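Long-range contact in putative exported protein (Bordetella pertussis, PDB 2DVZ), which binds glutamate as a periplasmic solute receptor of the Bug family and probably serves its uptake: residues L39-M52 against K258-V272. Sequence-based numbering, arbitrary orientation.
Sequences LVTQRMSQELGQPM and KLRDAAVVALKDPKV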
loop_
_atom_site.group_PDB
_atom_site.type_symbol
_atom_site.label_atom_id
_atom_site.label_comp_id
_atom_site.label_asym_id
_atom_site.label_seq_id
_atom_site.Cartn_x
_atom_site.Cartn_y
_atom_site.Cartn_z
ATOM N N LEU A 39 11.109 -6.403 -5.677
ATOM C CA LEU A 39 12.415 -5.859 -5.326
ATOM C C LEU A 39 13.021 -6.605 -4.152
ATOM O O LEU A 39 14.173 -7.054 -4.235
ATOM C CB LEU A 39 12.336 -4.346 -5.012
ATOM C CG LEU A 39 13.583 -3.644 -4.441
ATOM C CD1 LEU A 39 14.580 -3.492 -5.519
ATOM C CD2 LEU A 39 13.221 -2.270 -3.825
ATOM N N VAL A 40 12.263 -6.696 -3.054
ATOM C CA VAL A 40 12.792 -7.304 -1.828
ATOM C C VAL A 40 12.953 -8.839 -1.874
ATOM O O VAL A 40 14.009 -9.335 -1.482
ATOM C CB VAL A 40 12.054 -6.847 -0.560
ATOM C CG1 VAL A 40 12.719 -7.464 0.664
ATOM C CG2 VAL A 40 12.004 -5.272 -0.480
ATOM N N THR A 41 11.958 -9.573 -2.382
ATOM C CA THR A 41 12.055 -11.047 -2.492
ATOM C C THR A 41 13.130 -11.512 -3.498
ATOM O O THR A 41 13.778 -12.535 -3.293
ATOM C CB THR A 41 10.659 -11.737 -2.798
ATOM O OG1 THR A 41 10.136 -11.340 -4.082
ATOM C CG2 THR A 41 9.623 -11.443 -1.703
ATOM N N GLN A 42 13.320 -10.767 -4.586
ATOM C CA GLN A 42 14.445 -11.020 -5.511
ATOM C C GLN A 42 15.789 -11.114 -4.820
ATOM O O GLN A 42 16.581 -12.005 -5.122
ATOM C CB GLN A 42 14.553 -9.919 -6.569
ATOM C CG GLN A 42 13.613 -10.132 -7.742
ATOM C CD GLN A 42 13.934 -11.418 -8.455
ATOM O OE1 GLN A 42 13.333 -12.484 -8.182
ATOM N NE2 GLN A 42 14.926 -11.349 -9.353
ATOM N N ARG A 43 16.054 -10.151 -3.936
ATOM C CA ARG A 43 17.296 -10.078 -3.209
ATOM C C ARG A 43 17.320 -11.056 -2.022
ATOM O O ARG A 43 18.359 -11.623 -1.730
ATOM C CB ARG A 43 17.564 -8.620 -2.790
ATOM C CG ARG A 43 18.883 -8.363 -2.069
ATOM C CD ARG A 43 20.106 -8.707 -2.929
ATOM N NE ARG A 43 21.365 -8.633 -2.159
ATOM C CZ ARG A 43 21.802 -9.548 -1.306
ATOM N NH1 ARG A 43 21.085 -10.645 -1.063
ATOM N NH2 ARG A 43 22.945 -9.357 -0.674
HETATM N N MSE A 44 16.194 -11.221 -1.327
HETATM C CA MSE A 44 16.054 -12.255 -0.297
HETATM C C MSE A 44 16.370 -13.630 -0.886
HETATM O O MSE A 44 17.020 -14.443 -0.257
HETATM C CB MSE A 44 14.639 -12.282 0.284
HETATM C CG MSE A 44 14.376 -11.246 1.309
HETATM SE SE MSE A 44 12.542 -11.349 1.967
HETATM C CE MSE A 44 12.574 -13.019 2.997
ATOM N N SER A 45 15.925 -13.850 -2.113
ATOM C CA SER A 45 16.041 -15.138 -2.738
ATOM C C SER A 45 17.514 -15.555 -2.910
ATOM O O SER A 45 17.908 -16.708 -2.597
ATOM C CB SER A 45 15.308 -15.087 -4.059
ATOM O OG SER A 45 15.531 -16.262 -4.766
ATOM N N GLN A 46 18.315 -14.592 -3.380
ATOM C CA GLN A 46 19.774 -14.704 -3.479
ATOM C C GLN A 46 20.377 -15.147 -2.137
ATOM O O GLN A 46 21.240 -16.020 -2.086
ATOM C CB GLN A 46 20.357 -13.361 -3.957
ATOM C CG GLN A 46 21.903 -13.283 -3.880
ATOM C CD GLN A 46 22.484 -11.895 -4.190
ATOM O OE1 GLN A 46 23.520 -11.514 -3.630
ATOM N NE2 GLN A 46 21.826 -11.140 -5.075
ATOM N N GLU A 47 19.879 -14.574 -1.050
ATOM C CA GLU A 47 20.333 -14.912 0.306
ATOM C C GLU A 47 19.889 -16.292 0.752
ATOM O O GLU A 47 20.675 -17.029 1.343
ATOM C CB GLU A 47 19.847 -13.855 1.320
ATOM C CG GLU A 47 20.198 -14.101 2.793
ATOM C CD GLU A 47 21.728 -14.103 3.109
ATOM O OE1 GLU A 47 22.538 -13.631 2.277
ATOM O OE2 GLU A 47 22.099 -14.561 4.225
ATOM N N LEU A 48 18.620 -16.626 0.478
ATOM C CA LEU A 48 18.004 -17.876 0.933
ATOM C C LEU A 48 18.446 -19.113 0.127
ATOM O O LEU A 48 18.322 -20.241 0.606
ATOM C CB LEU A 48 16.465 -17.761 0.984
ATOM C CG LEU A 48 15.851 -16.870 2.085
ATOM C CD1 LEU A 48 14.345 -16.548 1.843
ATOM C CD2 LEU A 48 16.079 -17.480 3.439
ATOM N N GLY A 49 18.960 -18.894 -1.074
ATOM C CA GLY A 49 19.394 -19.980 -1.955
ATOM C C GLY A 49 18.235 -20.804 -2.514
ATOM O O GLY A 49 18.444 -21.951 -2.952
ATOM N N GLN A 50 17.028 -20.202 -2.501
ATOM C CA GLN A 50 15.838 -20.737 -3.150
ATOM C C GLN A 50 15.073 -19.639 -3.871
ATOM O O GLN A 50 15.025 -18.512 -3.405
ATOM C CB GLN A 50 14.899 -21.446 -2.153
ATOM C CG GLN A 50 15.457 -22.698 -1.506
ATOM C CD GLN A 50 15.839 -23.807 -2.472
ATOM O OE1 GLN A 50 15.281 -23.936 -3.570
ATOM N NE2 GLN A 50 16.795 -24.628 -2.063
ATOM N N PRO A 51 14.467 -19.961 -5.027
ATOM C CA PRO A 51 13.563 -18.945 -5.602
ATOM C C PRO A 51 12.360 -18.591 -4.712
ATOM O O PRO A 51 11.828 -19.442 -3.995
ATOM C CB PRO A 51 13.067 -19.594 -6.902
ATOM C CG PRO A 51 13.304 -21.095 -6.679
ATOM C CD PRO A 51 14.559 -21.167 -5.876
HETATM N N MSE A 52 11.993 -17.315 -4.756
HETATM C CA MSE A 52 10.777 -16.804 -4.185
HETATM C C MSE A 52 9.940 -16.310 -5.336
HETATM O O MSE A 52 10.304 -15.365 -6.014
HETATM C CB MSE A 52 11.084 -15.666 -3.233
HETATM C CG MSE A 52 11.770 -16.139 -1.968
HETATM SE SE MSE A 52 11.973 -14.666 -0.753
HETATM C CE MSE A 52 10.460 -14.930 0.468
ATOM N N LYS A 258 14.437 -17.357 9.892
ATOM C CA LYS A 258 15.231 -17.505 8.693
ATOM C C LYS A 258 14.867 -16.454 7.656
ATOM O O LYS A 258 15.739 -15.811 7.113
ATOM C CB LYS A 258 15.150 -18.932 8.125
ATOM C CG LYS A 258 16.201 -19.858 8.723
ATOM C CD LYS A 258 15.955 -21.297 8.283
ATOM C CE LYS A 258 16.999 -22.238 8.833
ATOM N NZ LYS A 258 16.466 -23.621 9.050
ATOM N N LEU A 259 13.568 -16.308 7.403
ATOM C CA LEU A 259 13.023 -15.335 6.456
ATOM C C LEU A 259 13.332 -13.897 6.851
ATOM O O LEU A 259 13.665 -13.087 6.005
ATOM C CB LEU A 259 11.498 -15.491 6.358
ATOM C CG LEU A 259 10.968 -16.766 5.696
ATOM C CD1 LEU A 259 9.485 -16.901 5.965
ATOM C CD2 LEU A 259 11.280 -16.745 4.192
ATOM N N ARG A 260 13.199 -13.587 8.132
ATOM C CA ARG A 260 13.439 -12.253 8.620
ATOM C C ARG A 260 14.900 -11.889 8.446
ATOM O O ARG A 260 15.225 -10.766 8.025
ATOM C CB ARG A 260 13.055 -12.104 10.096
ATOM C CG ARG A 260 12.887 -10.645 10.458
ATOM C CD ARG A 260 13.427 -10.353 11.790
ATOM N NE ARG A 260 13.755 -8.932 11.897
ATOM C CZ ARG A 260 14.617 -8.415 12.757
ATOM N NH1 ARG A 260 15.250 -9.206 13.590
ATOM N NH2 ARG A 260 14.841 -7.116 12.775
ATOM N N ASP A 261 15.776 -12.833 8.757
ATOM C CA ASP A 261 17.197 -12.619 8.540
ATOM C C ASP A 261 17.550 -12.292 7.092
ATOM O O ASP A 261 18.381 -11.396 6.826
ATOM C CB ASP A 261 17.965 -13.851 8.991
ATOM C CG ASP A 261 18.141 -13.883 10.450
ATOM O OD1 ASP A 261 17.930 -12.835 11.098
ATOM O OD2 ASP A 261 18.484 -14.948 10.966
ATOM N N ALA A 262 16.938 -13.033 6.165
ATOM C CA ALA A 262 17.145 -12.779 4.753
ATOM C C ALA A 262 16.576 -11.428 4.323
ATOM O O ALA A 262 17.126 -10.813 3.401
ATOM C CB ALA A 262 16.565 -13.888 3.909
ATOM N N ALA A 263 15.462 -11.010 4.942
ATOM C CA ALA A 263 14.855 -9.683 4.711
ATOM C C ALA A 263 15.817 -8.591 5.162
ATOM O O ALA A 263 16.071 -7.623 4.421
ATOM C CB ALA A 263 13.492 -9.539 5.445
ATOM N N VAL A 264 16.376 -8.778 6.361
ATOM C CA VAL A 264 17.328 -7.837 6.938
ATOM C C VAL A 264 18.574 -7.729 6.037
ATOM O O VAL A 264 19.041 -6.618 5.757
ATOM C CB VAL A 264 17.685 -8.167 8.443
ATOM C CG1 VAL A 264 18.999 -7.473 8.898
ATOM C CG2 VAL A 264 16.540 -7.791 9.353
ATOM N N VAL A 265 19.070 -8.842 5.527
ATOM C CA VAL A 265 20.196 -8.764 4.604
ATOM C C VAL A 265 19.824 -7.989 3.345
ATOM O O VAL A 265 20.580 -7.103 2.907
ATOM C CB VAL A 265 20.779 -10.182 4.213
ATOM C CG1 VAL A 265 21.668 -10.072 2.973
ATOM C CG2 VAL A 265 21.537 -10.801 5.379
ATOM N N ALA A 266 18.669 -8.338 2.762
ATOM C CA ALA A 266 18.186 -7.722 1.519
ATOM C C ALA A 266 18.011 -6.205 1.619
ATOM O O ALA A 266 18.370 -5.463 0.683
ATOM C CB ALA A 266 16.875 -8.373 1.098
ATOM N N LEU A 267 17.461 -5.764 2.751
ATOM C CA LEU A 267 17.234 -4.341 3.064
ATOM C C LEU A 267 18.486 -3.517 3.409
ATOM O O LEU A 267 18.404 -2.284 3.481
ATOM C CB LEU A 267 16.151 -4.169 4.148
ATOM C CG LEU A 267 14.769 -4.727 3.783
ATOM C CD1 LEU A 267 13.892 -4.932 5.028
ATOM C CD2 LEU A 267 14.050 -3.900 2.681
ATOM N N LYS A 268 19.623 -4.203 3.612
ATOM C CA LYS A 268 20.933 -3.565 3.686
ATOM C C LYS A 268 21.597 -3.495 2.313
ATOM O O LYS A 268 22.668 -2.918 2.174
ATOM C CB LYS A 268 21.893 -4.301 4.647
ATOM C CG LYS A 268 21.271 -4.911 5.895
ATOM C CD LYS A 268 21.210 -3.988 7.055
ATOM C CE LYS A 268 22.221 -4.436 8.127
ATOM N NZ LYS A 268 21.549 -5.142 9.250
ATOM N N ASP A 269 21.011 -4.111 1.298
ATOM C CA ASP A 269 21.647 -4.076 -0.005
ATOM C C ASP A 269 21.506 -2.670 -0.613
ATOM O O ASP A 269 20.384 -2.131 -0.681
ATOM C CB ASP A 269 21.121 -5.165 -0.936
ATOM C CG ASP A 269 21.737 -5.091 -2.314
ATOM O OD1 ASP A 269 21.627 -4.041 -2.951
ATOM O OD2 ASP A 269 22.349 -6.059 -2.775
ATOM N N PRO A 270 22.651 -2.071 -1.047
ATOM C CA PRO A 270 22.643 -0.643 -1.408
ATOM C C PRO A 270 21.729 -0.339 -2.590
ATOM O O PRO A 270 21.181 0.752 -2.656
ATOM C CB PRO A 270 24.124 -0.346 -1.750
ATOM C CG PRO A 270 24.921 -1.476 -1.075
ATOM C CD PRO A 270 24.003 -2.664 -1.202
ATOM N N LYS A 271 21.575 -1.298 -3.498
ATOM C CA LYS A 271 20.664 -1.170 -4.627
ATOM C C LYS A 271 19.180 -1.201 -4.196
ATOM O O LYS A 271 18.335 -0.527 -4.806
ATOM C CB LYS A 271 20.968 -2.247 -5.680
ATOM C CG LYS A 271 22.475 -2.288 -6.046
ATOM C CD LYS A 271 22.729 -2.392 -7.546
ATOM C CE LYS A 271 23.060 -3.827 -7.927
ATOM N NZ LYS A 271 22.588 -4.103 -9.317
ATOM N N VAL A 272 18.885 -1.956 -3.137
ATOM C CA VAL A 272 17.517 -2.037 -2.594
ATOM C C VAL A 272 17.208 -0.764 -1.810
ATOM O O VAL A 272 16.148 -0.196 -1.986
ATOM C CB VAL A 272 17.265 -3.319 -1.722
ATOM C CG1 VAL A 272 15.946 -3.220 -0.963
ATOM C CG2 VAL A 272 17.293 -4.583 -2.588
HETATM O O HOH W 1 24.119 -6.594 -0.391
#
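Arg43 and Asp269 meet at one end of a helix-helix packing in the periplasmic binding protein fold, where helix 32-48, which follows strand 21-25, lies across helix 253-267 and the start of helix 270-279. Segments 39-48 and 258-267 cross at 113°, with axes 8.3 Å apart, a close approach consistent with the small side chains of Ala262, Ala263 and Ala266. Selenomethionine Met44 is the knob of a knobs-into-holes contact, set among Leu259, Ala262, Ala263 and Ala266. Its CG lies 3.8 Å from CB of Ala266, its selenium rests against CA and CB of Ala263, and a bend at the last torsion (70°) carries the methyl CE over the backbone to 3.2 Å from Leu259 O. Phe112 of strand 106-121 also touches this buried side chain.

On one flank of the knob, Leu48 straddles the methyl of Ala262, its CG 3.6 Å from that CB, while CD1 meets CD2 of Leu259 with the two leucines roughly perpendicular. Glu47 lays its CG against the same alanine methyl and crosses Val265 at about a right angle, OE1 beside CG1 and OE2 beside CG2. On the side of Met44 away from Leu48, near the salt bridge, Val40 CG2 touches Leu267 CD2, and Leu39 spreads its two methyls over Val272.

With CG anti to the backbone N (chi1 -177°), Arg43 lays that carbon on Ala266, 3.7 Å from its CB, then bends at chi2 to bring the guanidinium edge to Asp269. The two charged planes stand almost perpendicular, and a water also links NH2 to OD2. Asp269 is the N-cap of helix 270-279: its OD1 accepts from Lys271 N at 2.8 Å and weakly from Val272 N. The other oxygen, OD2, takes the salt bridge from Arg43 NE at 2.8 Å, in the guanidinium plane, but on the anti side of the carboxylate and tilted out of the carboxylate's plane.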